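Local structure of ribosomal-protein-alanine acetyltransferase (Clostridium acetobutylicum, 3DNS) at residues N44-F49 against K83-V88. The protein probably transfers an acetyl group to the N-terminal alanine of a ribosomal protein, this chain being the N-terminal part of a longer acetyltransferase. Sequence-based numbering, arbitrary orientation.
Sequences NRFCMF and KVNIIV
Phe49 packs against Val84 and Ile86 on the face of the sheet covered by helix 61-78, the tightly filled side of this parallel strand pair. With chi1 at 61° the ring lies over its own backbone and its far end reaches the neighbouring strand. There CZ of Phe49 lies 3.6 Å from CD1 of Ile86, the two side chains running alongside each other, while CE2 of Phe49 meets CG1 of Val84 at 3.7 Å. Phe71 of the helix adds an edge-to-face ring contact to Phe49, and Met72 touches both Phe49 and Val84.

Between the strands a ladder of backbone hydrogen bonds alternates in direction. Cys47 N donates to Lys83 O and Phe49 N to Asn85 O; in return Cys47 O accepts from Asn85 N, and Phe49 O from Ile87 N (2.8 Å). The bond from Lys83 N to Arg45 O, at 3.3 Å, is the longest rung.

On the other, looser face Phe46, Met48 and Lys83 are partly open to solvent, although Asn85 is buried. Phe46 presents its edge to the amide of Asn85, CE1 lying 3.4 Å from OD1 near the ring plane, with ring and amide planes 55° apart. That OD1 also accepts a bond from Lys83 NZ (3.0 Å), and Glu105 salt-bridges Lys83 NZ and accepts a hydrogen bond from Asn85 ND2, fixing the amide's rotation. Beyond them the selenomethionine Met48 lies across Asn85 CB and the end of Ile87.

With helix 61-78 connecting them, these strands, the only parallel neighbours in the mixed sheet, form a beta-alpha-beta unit consistent with the GNAT acetyltransferase fold.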
ATOM      1  N   ASN A  44     -23.784 -18.315  15.588  1.00 24.86           N
ATOM      2  CA  ASN A  44     -22.943 -17.835  16.689  1.00 24.39           C
ATOM      3  C   ASN A  44     -22.822 -16.329  16.752  1.00 23.89           C
ATOM      4  O   ASN A  44     -22.216 -15.775  17.682  1.00 25.02           O
ATOM      5  CB  ASN A  44     -21.565 -18.494  16.614  1.00 24.80           C
ATOM      6  CG  ASN A  44     -21.628 -19.999  16.880  1.00 24.44           C
ATOM      7  OD1 ASN A  44     -20.885 -20.771  16.311  1.00 30.72           O
ATOM      8  ND2 ASN A  44     -22.507 -20.397  17.747  1.00 21.48           N
ATOM      9  N   ARG A  45     -23.403 -15.667  15.770  1.00 22.81           N
ATOM     10  CA  ARG A  45     -23.310 -14.209  15.613  1.00 22.87           C
ATOM     11  C   ARG A  45     -21.835 -13.789  15.699  1.00 21.79           C
ATOM     12  O   ARG A  45     -21.482 -12.835  16.395  1.00 22.42           O
ATOM     13  CB  ARG A  45     -24.216 -13.471  16.641  1.00 21.85           C
ATOM     14  CG  ARG A  45     -25.726 -13.845  16.596  1.00 24.46           C
ATOM     15  CD  ARG A  45     -26.527 -13.280  17.793  1.00 23.87           C
ATOM     16  NE  ARG A  45     -26.528 -11.843  17.629  1.00 27.75           N
ATOM     17  CZ  ARG A  45     -26.547 -10.921  18.586  1.00 27.88           C
ATOM     18  NH1 ARG A  45     -26.617 -11.235  19.883  1.00 28.78           N
ATOM     19  NH2 ARG A  45     -26.450  -9.646  18.221  1.00 29.75           N
ATOM     20  N   PHE A  46     -20.988 -14.553  15.013  1.00 21.46           N
ATOM     21  CA  PHE A  46     -19.520 -14.484  15.187  1.00 21.32           C
ATOM     22  C   PHE A  46     -18.902 -14.137  13.837  1.00 20.49           C
ATOM     23  O   PHE A  46     -19.286 -14.694  12.812  1.00 19.50           O
ATOM     24  CB  PHE A  46     -18.997 -15.819  15.728  1.00 21.51           C
ATOM     25  CG  PHE A  46     -17.464 -15.931  15.772  1.00 21.56           C
ATOM     26  CD1 PHE A  46     -16.732 -15.200  16.684  1.00 21.74           C
ATOM     27  CD2 PHE A  46     -16.797 -16.739  14.894  1.00 21.52           C
ATOM     28  CE1 PHE A  46     -15.368 -15.243  16.728  1.00 22.62           C
ATOM     29  CE2 PHE A  46     -15.410 -16.811  14.922  1.00 23.34           C
ATOM     30  CZ  PHE A  46     -14.690 -16.059  15.855  1.00 23.79           C
ATOM     31  N   CYS A  47     -17.991 -13.176  13.827  1.00 20.33           N
ATOM     32  CA  CYS A  47     -17.254 -12.821  12.631  1.00 19.89           C
ATOM     33  C   CYS A  47     -15.812 -12.650  12.989  1.00 19.63           C
ATOM     34  O   CYS A  47     -15.519 -11.848  13.876  1.00 19.27           O
ATOM     35  CB  CYS A  47     -17.748 -11.496  12.023  1.00 20.55           C
ATOM     36  SG  CYS A  47     -16.859 -11.070  10.503  1.00 22.52           S
HETATM   37  N   MSE A  48     -14.917 -13.370  12.284  1.00 19.43           N
HETATM   38  CA  MSE A  48     -13.453 -13.281  12.465  1.00 19.59           C
HETATM   39  C   MSE A  48     -12.876 -12.931  11.120  1.00 18.89           C
HETATM   40  O   MSE A  48     -13.212 -13.584  10.146  1.00 18.67           O
HETATM   41  CB  MSE A  48     -12.812 -14.597  12.951  1.00 18.27           C
HETATM   42  CG  MSE A  48     -11.309 -14.558  12.995  1.00 20.52           C
HETATM   43 SE   MSE A  48     -10.566 -15.876  14.276  0.70 23.14          SE
HETATM   44  CE  MSE A  48     -11.211 -17.445  13.311  1.00 23.24           C
ATOM     45  N   PHE A  49     -12.056 -11.883  11.077  1.00 18.21           N
ATOM     46  CA  PHE A  49     -11.367 -11.495   9.837  1.00 18.28           C
ATOM     47  C   PHE A  49      -9.903 -11.173  10.018  1.00 18.52           C
ATOM     48  O   PHE A  49      -9.432 -10.881  11.135  1.00 19.01           O
ATOM     49  CB  PHE A  49     -12.045 -10.340   9.143  1.00 18.39           C
ATOM     50  CG  PHE A  49     -12.125  -9.070   9.934  1.00 16.65           C
ATOM     51  CD1 PHE A  49     -11.178  -8.104   9.795  1.00 18.15           C
ATOM     52  CD2 PHE A  49     -13.211  -8.811  10.752  1.00 19.13           C
ATOM     53  CE1 PHE A  49     -11.294  -6.892  10.471  1.00 18.73           C
ATOM     54  CE2 PHE A  49     -13.321  -7.603  11.426  1.00 17.48           C
ATOM     55  CZ  PHE A  49     -12.334  -6.654  11.278  1.00 18.04           C
ATOM     56  N   LYS A  83     -19.823 -10.952  18.468  1.00 20.69           N
ATOM     57  CA  LYS A  83     -18.420 -11.065  18.740  1.00 19.41           C
ATOM     58  C   LYS A  83     -17.652 -10.966  17.441  1.00 19.59           C
ATOM     59  O   LYS A  83     -17.965 -11.650  16.450  1.00 19.13           O
ATOM     60  CB  LYS A  83     -18.131 -12.411  19.410  1.00 20.66           C
ATOM     61  CG  LYS A  83     -16.674 -12.666  19.789  1.00 20.28           C
ATOM     62  CD  LYS A  83     -16.138 -11.726  20.837  1.00 17.73           C
ATOM     63  CE  LYS A  83     -14.563 -11.644  20.764  1.00 19.63           C
ATOM     64  NZ  LYS A  83     -13.941 -12.929  21.121  1.00 15.90           N
ATOM     65  N   VAL A  84     -16.682 -10.057  17.441  1.00 18.95           N
ATOM     66  CA  VAL A  84     -15.787  -9.858  16.361  1.00 18.49           C
ATOM     67  C   VAL A  84     -14.328 -10.168  16.812  1.00 18.39           C
ATOM     68  O   VAL A  84     -13.847  -9.685  17.849  1.00 17.39           O
ATOM     69  CB  VAL A  84     -15.902  -8.408  15.832  1.00 18.84           C
ATOM     70  CG1 VAL A  84     -14.828  -8.116  14.800  1.00 20.11           C
ATOM     71  CG2 VAL A  84     -17.347  -8.131  15.246  1.00 17.87           C
ATOM     72  N   ASN A  85     -13.643 -10.978  16.024  1.00 18.75           N
ATOM     73  CA  ASN A  85     -12.188 -11.163  16.138  1.00 18.79           C
ATOM     74  C   ASN A  85     -11.419 -10.692  14.897  1.00 18.19           C
ATOM     75  O   ASN A  85     -11.873 -10.823  13.794  1.00 17.33           O
ATOM     76  CB  ASN A  85     -11.820 -12.621  16.394  1.00 19.16           C
ATOM     77  CG  ASN A  85     -12.027 -12.998  17.809  1.00 23.45           C
ATOM     78  OD1 ASN A  85     -13.173 -13.152  18.244  1.00 24.99           O
ATOM     79  ND2 ASN A  85     -10.930 -13.078  18.570  1.00 23.03           N
ATOM     80  N   ILE A  86     -10.240 -10.146  15.144  1.00 18.81           N
ATOM     81  CA  ILE A  86      -9.363  -9.538  14.125  1.00 18.82           C
ATOM     82  C   ILE A  86      -7.954 -10.159  14.273  1.00 18.96           C
ATOM     83  O   ILE A  86      -7.375 -10.211  15.356  1.00 18.23           O
ATOM     84  CB  ILE A  86      -9.251  -8.050  14.246  1.00 17.70           C
ATOM     85  CG1 ILE A  86     -10.664  -7.431  14.410  1.00 20.46           C
ATOM     86  CG2 ILE A  86      -8.497  -7.530  12.985  1.00 16.89           C
ATOM     87  CD1 ILE A  86     -10.799  -5.804  14.426  1.00 18.08           C
ATOM     88  N   ILE A  87      -7.477 -10.693  13.153  1.00 20.55           N
ATOM     89  CA  ILE A  87      -6.146 -11.252  12.995  1.00 20.00           C
ATOM     90  C   ILE A  87      -5.362 -10.231  12.205  1.00 20.71           C
ATOM     91  O   ILE A  87      -5.757  -9.835  11.088  1.00 18.38           O
ATOM     92  CB  ILE A  87      -6.204 -12.532  12.133  1.00 20.55           C
ATOM     93  CG1 ILE A  87      -7.172 -13.571  12.722  1.00 21.02           C
ATOM     94  CG2 ILE A  87      -4.798 -13.092  11.950  1.00 19.66           C
ATOM     95  CD1 ILE A  87      -7.403 -14.769  11.880  1.00 20.11           C
ATOM     96  N   VAL A  88      -4.230  -9.827  12.765  1.00 21.76           N
ATOM     97  CA  VAL A  88      -3.316  -8.857  12.142  1.00 22.77           C
ATOM     98  C   VAL A  88      -1.871  -9.263  12.373  1.00 23.96           C
ATOM     99  O   VAL A  88      -1.512  -9.832  13.415  1.00 23.96           O
ATOM    100  CB  VAL A  88      -3.459  -7.409  12.701  1.00 23.80           C
ATOM    101  CG1 VAL A  88      -4.718  -6.781  12.266  1.00 25.61           C
ATOM    102  CG2 VAL A  88      -3.373  -7.372  14.213  1.00 24.71           C
TER